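Local structure of fatty acid-binding protein homolog (Ascaris suum, 6I8X) at residues D22-E27 with K138-S143; L106-I111 with E120-R125. The protein binds fatty acids inside a beta-barrel and may sequester potentially toxic fatty acids and their peroxidation products or help maintain the lipid layer of the eggshell. All blocks are in the same frame, centred on the assembly; numbering follows the deposited sequence.

From the N terminus, strand 15-23 runs into helix 25-31, and the segment spanning this junction, D22-E27, meets K138-S143 near the C terminus. Contact 1 thus closes a loop of 110 residues, joining the first strand of the barrel to the last, 140-148. Contact 2 is nested within that loop: strands 105-112 and 119-127 pair as a beta hairpin, with only eight residues between L106-I111 and E120-R125. Both contacts belong to the same antiparallel sheet, where strand 130-137 lies between 119-127 and 140-148. Their centres are 15 Å apart and their nearest atoms about 7 Å, without touching.

Contact 1 (D22-E27 with K138-S143); sequences DENFDE and KGVSTS
E23 and S143 form an antiparallel hydrogen-bonded pair at the end of strand 15-23, their CA atoms 5.4 Å apart. E23 N donates to S143 O at 2.9 Å, whereas the return bond from S143 N to E23 O is weak at 3.4 Å. Beyond this pair D22-E27 leaves the sheet: N24, with phi at 59°, turns the chain into helix 25-31, and side chains take over from backbone pairing. T142 OG1, set anti to its own backbone N (chi1 -174°), reaches across to give E23 O a 2.7 Å hydrogen bond, arriving tilted from the carbonyl plane. T142 OG1 also lies 3.3 Å from F25 CA, against the start of the helix. N24 ND2 continues the strand's bonding by donating to S141 O at 2.9 Å, a nearly straight bond (161°) lying close to the amide plane of N24. V140 packs against the helix backbone, its CG1 3.6 Å from E27 C, while T142 CG2 lies 4.0 Å from F25 CD1. D22 directs its carboxylate away from K138-S143, to a salt bridge with R144, a residue of the vaccenic acid pocket; R144 also makes a cation-pi contact with F25. The S143 hydroxyl bonds K134 of strand 130-137. F25 touches M135 of that strand and I42 of helix 36-43, near the bound vaccenic acid, so the contact seats the start of the helical pair against the first and last barrel strands.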
loop_
_atom_site.group_PDB
_atom_site.type_symbol
_atom_site.label_atom_id
_atom_site.label_comp_id
_atom_site.label_asym_id
_atom_site.label_seq_id
_atom_site.Cartn_x
_atom_site.Cartn_y
_atom_site.Cartn_z
ATOM N N ASP A 22 4.945 2.809 -14.146
ATOM C CA ASP A 22 4.023 1.708 -13.960
ATOM C C ASP A 22 3.765 1.042 -15.300
ATOM O O ASP A 22 4.262 1.507 -16.323
ATOM C CB ASP A 22 2.721 2.200 -13.299
ATOM C CG ASP A 22 2.050 3.390 -13.962
ATOM O OD1 ASP A 22 2.250 3.591 -15.175
ATOM O OD2 ASP A 22 1.268 4.066 -13.293
ATOM N N GLU A 23 3.018 -0.059 -15.291
ATOM C CA GLU A 23 2.687 -0.846 -16.479
ATOM C C GLU A 23 1.234 -1.203 -16.362
ATOM O O GLU A 23 0.830 -1.710 -15.311
ATOM C CB GLU A 23 3.480 -2.167 -16.473
ATOM C CG GLU A 23 4.933 -2.083 -16.916
ATOM C CD GLU A 23 5.808 -3.276 -16.543
ATOM O OE1 GLU A 23 7.050 -3.131 -16.610
ATOM O OE2 GLU A 23 5.264 -4.340 -16.158
ATOM N N ASN A 24 0.440 -0.949 -17.428
ATOM C CA ASN A 24 -0.980 -1.310 -17.506
ATOM C C ASN A 24 -1.868 -0.698 -16.397
ATOM O O ASN A 24 -2.915 -1.271 -16.066
ATOM C CB ASN A 24 -1.125 -2.865 -17.539
ATOM C CG ASN A 24 -2.355 -3.336 -18.298
ATOM O OD1 ASN A 24 -2.774 -2.735 -19.303
ATOM N ND2 ASN A 24 -3.008 -4.366 -17.786
ATOM N N PHE A 25 -1.473 0.456 -15.822
ATOM C CA PHE A 25 -2.293 1.063 -14.753
ATOM C C PHE A 25 -3.654 1.556 -15.261
ATOM O O PHE A 25 -4.642 1.424 -14.550
ATOM C CB PHE A 25 -1.530 2.163 -13.973
ATOM C CG PHE A 25 -2.153 2.599 -12.659
ATOM C CD1 PHE A 25 -2.670 1.659 -11.764
ATOM C CD2 PHE A 25 -2.154 3.941 -12.279
ATOM C CE1 PHE A 25 -3.231 2.063 -10.545
ATOM C CE2 PHE A 25 -2.703 4.343 -11.054
ATOM C CZ PHE A 25 -3.225 3.402 -10.192
ATOM N N ASP A 26 -3.718 2.052 -16.497
ATOM C CA ASP A 26 -4.960 2.543 -17.106
ATOM C C ASP A 26 -6.045 1.463 -17.256
ATOM O O ASP A 26 -7.189 1.705 -16.878
ATOM C CB ASP A 26 -4.706 3.208 -18.461
ATOM C CG ASP A 26 -5.953 3.860 -19.002
ATOM O OD1 ASP A 26 -6.225 5.000 -18.614
ATOM O OD2 ASP A 26 -6.697 3.189 -19.783
ATOM N N GLU A 27 -5.711 0.309 -17.832
ATOM C CA GLU A 27 -6.701 -0.759 -17.995
ATOM C C GLU A 27 -7.177 -1.285 -16.640
ATOM O O GLU A 27 -8.349 -1.645 -16.501
ATOM C CB GLU A 27 -6.187 -1.887 -18.919
ATOM C CG GLU A 27 -7.293 -2.669 -19.637
ATOM C CD GLU A 27 -8.342 -1.913 -20.445
ATOM O OE1 GLU A 27 -8.039 -0.818 -20.974
ATOM O OE2 GLU A 27 -9.476 -2.436 -20.562
ATOM N N LYS A 138 -10.548 -8.207 -11.785
ATOM C CA LYS A 138 -11.280 -8.850 -12.898
ATOM C C LYS A 138 -10.337 -9.402 -14.007
ATOM O O LYS A 138 -10.634 -9.265 -15.198
ATOM C CB LYS A 138 -12.313 -7.877 -13.506
ATOM C CG LYS A 138 -13.396 -7.398 -12.556
ATOM C CD LYS A 138 -14.233 -6.310 -13.220
ATOM C CE LYS A 138 -15.486 -5.980 -12.447
ATOM N NZ LYS A 138 -16.303 -4.947 -13.145
ATOM N N GLY A 139 -9.204 -9.981 -13.602
ATOM C CA GLY A 139 -8.202 -10.521 -14.520
ATOM C C GLY A 139 -7.218 -9.500 -15.080
ATOM O O GLY A 139 -6.296 -9.878 -15.817
ATOM N N VAL A 140 -7.398 -8.198 -14.750
ATOM C CA VAL A 140 -6.515 -7.135 -15.246
ATOM C C VAL A 140 -5.426 -6.801 -14.198
ATOM O O VAL A 140 -5.759 -6.335 -13.115
ATOM C CB VAL A 140 -7.304 -5.877 -15.744
ATOM C CG1 VAL A 140 -6.352 -4.765 -16.161
ATOM C CG2 VAL A 140 -8.254 -6.236 -16.899
ATOM N N SER A 141 -4.140 -7.066 -14.529
ATOM C CA SER A 141 -2.980 -6.850 -13.644
ATOM C C SER A 141 -2.188 -5.591 -13.984
ATOM O O SER A 141 -2.138 -5.180 -15.140
ATOM C CB SER A 141 -2.041 -8.057 -13.675
ATOM O OG SER A 141 -2.632 -9.157 -13.012
ATOM N N THR A 142 -1.538 -5.011 -12.962
ATOM C CA THR A 142 -0.710 -3.806 -13.053
ATOM C C THR A 142 0.451 -3.863 -12.041
ATOM O O THR A 142 0.309 -4.473 -10.987
ATOM C CB THR A 142 -1.568 -2.518 -12.926
ATOM O OG1 THR A 142 -0.729 -1.391 -13.170
ATOM C CG2 THR A 142 -2.237 -2.360 -11.541
ATOM N N SER A 143 1.593 -3.254 -12.393
ATOM C CA SER A 143 2.789 -3.135 -11.548
ATOM C C SER A 143 3.176 -1.660 -11.532
ATOM O O SER A 143 3.172 -1.031 -12.581
ATOM C CB SER A 143 3.946 -3.958 -12.110
ATOM O OG SER A 143 3.685 -5.320 -11.849
#

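Contact 2 (L106-I111 with E120-R125); sequences LTETHI and ETYEYR. With EDO (1,2-ethanediol), chain H.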
loop_
_atom_site.group_PDB
_atom_site.type_symbol
_atom_site.label_atom_id
_atom_site.label_comp_id
_atom_site.label_asym_id
_atom_site.label_seq_id
_atom_site.Cartn_x
_atom_site.Cartn_y
_atom_site.Cartn_z
ATOM N N LEU A 106 5.069 -8.347 0.983
ATOM C CA LEU A 106 4.217 -7.587 1.885
ATOM C C LEU A 106 2.848 -7.396 1.206
ATOM O O LEU A 106 2.780 -7.028 0.035
ATOM C CB LEU A 106 4.881 -6.244 2.221
ATOM C CG LEU A 106 4.055 -5.154 2.920
ATOM C CD1 LEU A 106 3.805 -5.503 4.374
ATOM C CD2 LEU A 106 4.810 -3.820 2.868
ATOM N N THR A 107 1.766 -7.713 1.923
ATOM C CA THR A 107 0.412 -7.514 1.410
ATOM C C THR A 107 -0.269 -6.385 2.199
ATOM O O THR A 107 0.149 -6.064 3.318
ATOM C CB THR A 107 -0.399 -8.812 1.369
ATOM O OG1 THR A 107 -0.742 -9.209 2.694
ATOM C CG2 THR A 107 0.309 -9.931 0.604
ATOM N N GLU A 108 -1.273 -5.753 1.588
ATOM C CA GLU A 108 -2.043 -4.662 2.160
ATOM C C GLU A 108 -3.456 -4.867 1.639
ATOM O O GLU A 108 -3.722 -4.726 0.438
ATOM C CB GLU A 108 -1.463 -3.303 1.717
ATOM C CG GLU A 108 -2.203 -2.081 2.234
ATOM C CD GLU A 108 -1.711 -0.739 1.698
ATOM O OE1 GLU A 108 -0.619 -0.691 1.090
ATOM O OE2 GLU A 108 -2.407 0.279 1.912
ATOM N N THR A 109 -4.351 -5.235 2.542
ATOM C CA THR A 109 -5.727 -5.528 2.214
ATOM C C THR A 109 -6.628 -4.412 2.719
ATOM O O THR A 109 -6.515 -3.986 3.868
ATOM C CB THR A 109 -6.083 -6.924 2.762
ATOM O OG1 THR A 109 -5.067 -7.841 2.334
ATOM C CG2 THR A 109 -7.476 -7.418 2.300
ATOM N N HIS A 110 -7.512 -3.937 1.836
ATOM C CA HIS A 110 -8.504 -2.906 2.123
ATOM C C HIS A 110 -9.885 -3.490 1.977
ATOM O O HIS A 110 -10.168 -4.210 1.014
ATOM C CB HIS A 110 -8.370 -1.703 1.177
ATOM C CG HIS A 110 -7.118 -0.906 1.368
ATOM N ND1 HIS A 110 -7.164 0.461 1.597
ATOM C CD2 HIS A 110 -5.824 -1.294 1.322
ATOM C CE1 HIS A 110 -5.907 0.854 1.705
ATOM N NE2 HIS A 110 -5.066 -0.165 1.561
ATOM N N ILE A 111 -10.738 -3.193 2.955
ATOM C CA ILE A 111 -12.149 -3.541 2.932
ATOM C C ILE A 111 -12.866 -2.207 3.122
ATOM O O ILE A 111 -12.583 -1.511 4.090
ATOM C CB ILE A 111 -12.584 -4.592 4.003
ATOM C CG1 ILE A 111 -11.767 -5.905 3.912
ATOM C CG2 ILE A 111 -14.075 -4.869 3.880
ATOM C CD1 ILE A 111 -11.985 -6.916 5.107
ATOM N N GLU A 120 -9.968 -5.796 -1.517
ATOM C CA GLU A 120 -8.843 -5.794 -2.437
ATOM C C GLU A 120 -7.487 -5.853 -1.728
ATOM O O GLU A 120 -7.240 -5.083 -0.797
ATOM C CB GLU A 120 -8.916 -4.597 -3.398
ATOM C CG GLU A 120 -7.714 -4.550 -4.325
ATOM C CD GLU A 120 -7.824 -3.722 -5.579
ATOM O OE1 GLU A 120 -8.347 -2.590 -5.500
ATOM O OE2 GLU A 120 -7.301 -4.171 -6.624
ATOM N N THR A 121 -6.598 -6.741 -2.219
ATOM C CA THR A 121 -5.236 -6.913 -1.728
ATOM C C THR A 121 -4.183 -6.366 -2.713
ATOM O O THR A 121 -4.223 -6.684 -3.912
ATOM C CB THR A 121 -4.987 -8.387 -1.353
ATOM O OG1 THR A 121 -5.992 -8.799 -0.422
ATOM C CG2 THR A 121 -3.594 -8.620 -0.735
ATOM N N TYR A 122 -3.228 -5.569 -2.187
ATOM C CA TYR A 122 -2.069 -5.044 -2.938
ATOM C C TYR A 122 -0.826 -5.773 -2.441
ATOM O O TYR A 122 -0.688 -6.018 -1.248
ATOM C CB TYR A 122 -1.880 -3.530 -2.764
ATOM C CG TYR A 122 -3.139 -2.731 -2.984
ATOM C CD1 TYR A 122 -3.777 -2.724 -4.220
ATOM C CD2 TYR A 122 -3.726 -2.020 -1.943
ATOM C CE1 TYR A 122 -4.941 -1.985 -4.431
ATOM C CE2 TYR A 122 -4.914 -1.309 -2.131
ATOM C CZ TYR A 122 -5.511 -1.283 -3.381
ATOM O OH TYR A 122 -6.660 -0.554 -3.580
ATOM N N GLU A 123 0.082 -6.100 -3.352
ATOM C CA GLU A 123 1.301 -6.834 -3.056
ATOM C C GLU A 123 2.537 -5.970 -3.321
ATOM O O GLU A 123 2.608 -5.308 -4.350
ATOM C CB GLU A 123 1.297 -8.090 -3.924
ATOM C CG GLU A 123 2.524 -8.976 -3.840
ATOM C CD GLU A 123 2.540 -10.100 -4.862
ATOM O OE1 GLU A 123 1.453 -10.625 -5.201
ATOM O OE2 GLU A 123 3.648 -10.454 -5.328
ATOM N N TYR A 124 3.506 -5.970 -2.383
ATOM C CA TYR A 124 4.745 -5.231 -2.534
ATOM C C TYR A 124 5.914 -6.167 -2.526
ATOM O O TYR A 124 5.993 -7.071 -1.691
ATOM C CB TYR A 124 4.955 -4.181 -1.451
ATOM C CG TYR A 124 3.902 -3.112 -1.357
ATOM C CD1 TYR A 124 4.069 -1.886 -1.998
ATOM C CD2 TYR A 124 2.806 -3.259 -0.503
ATOM C CE1 TYR A 124 3.170 -0.841 -1.806
ATOM C CE2 TYR A 124 1.889 -2.226 -0.321
ATOM C CZ TYR A 124 2.073 -1.018 -0.977
ATOM O OH TYR A 124 1.197 0.021 -0.785
ATOM N N ARG A 125 6.859 -5.925 -3.453
ATOM C CA ARG A 125 8.063 -6.727 -3.571
ATOM C C ARG A 125 9.220 -5.821 -3.847
ATOM O O ARG A 125 9.056 -4.791 -4.477
ATOM C CB ARG A 125 7.920 -7.760 -4.701
ATOM C CG ARG A 125 6.896 -8.867 -4.426
ATOM C CD ARG A 125 6.887 -9.930 -5.511
ATOM N NE ARG A 125 8.105 -10.740 -5.489
ATOM C CZ ARG A 125 8.256 -11.853 -4.780
ATOM N NH1 ARG A 125 7.255 -12.321 -4.045
ATOM N NH2 ARG A 125 9.405 -12.514 -4.812
HETATM C C1 EDO H . -2.751 -9.004 -6.770
HETATM O O1 EDO H . -2.239 -8.906 -5.449
HETATM C C2 EDO H . -1.589 -9.021 -7.803
HETATM O O2 EDO H . -0.625 -9.980 -7.409
#
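Y124 and E108 meet through a 2.7 Å hydrogen bond from Y124 OH to E108 OE1, which lies in the ring plane at its edge. Carboxylate and ring are nearly coplanar, 12° apart. An extended chain (chi1 179°) carries the E108 carboxylate there, and its other oxygen, OE2, accepts a 2.7 Å bond from H110 NE2 from above the carboxylate plane. Two donors thus grip the group and hold its rotation. Y122 turns its ring edge toward the H110 face in an offset edge-to-face pair, its CE2 lying 3.6 Å from H110 CD2. L106 CD2 packs on Y124 CD2. On the reverse face, T109 OG1 and T121 OG1 share a 3.1 Å hydrogen bond. Between the two faces, L106, E108 and H110 form hydrogen-bonded backbone pairs with Y124, Y122 and E120, the strand directions 160° apart. Further out, H94 bonds H110 ND1, and K49 of the vaccenic acid pocket bonds Y124 OH. Ethanediol, probably from the crystallisation liquor, bonds weakly to T121 O and E123 OE1. A beta hairpin of the fatty acid-binding protein barrel results, with a polar network on its inner face; the nearest Y124 side-chain atom is about 5 Å from the vaccenic acid.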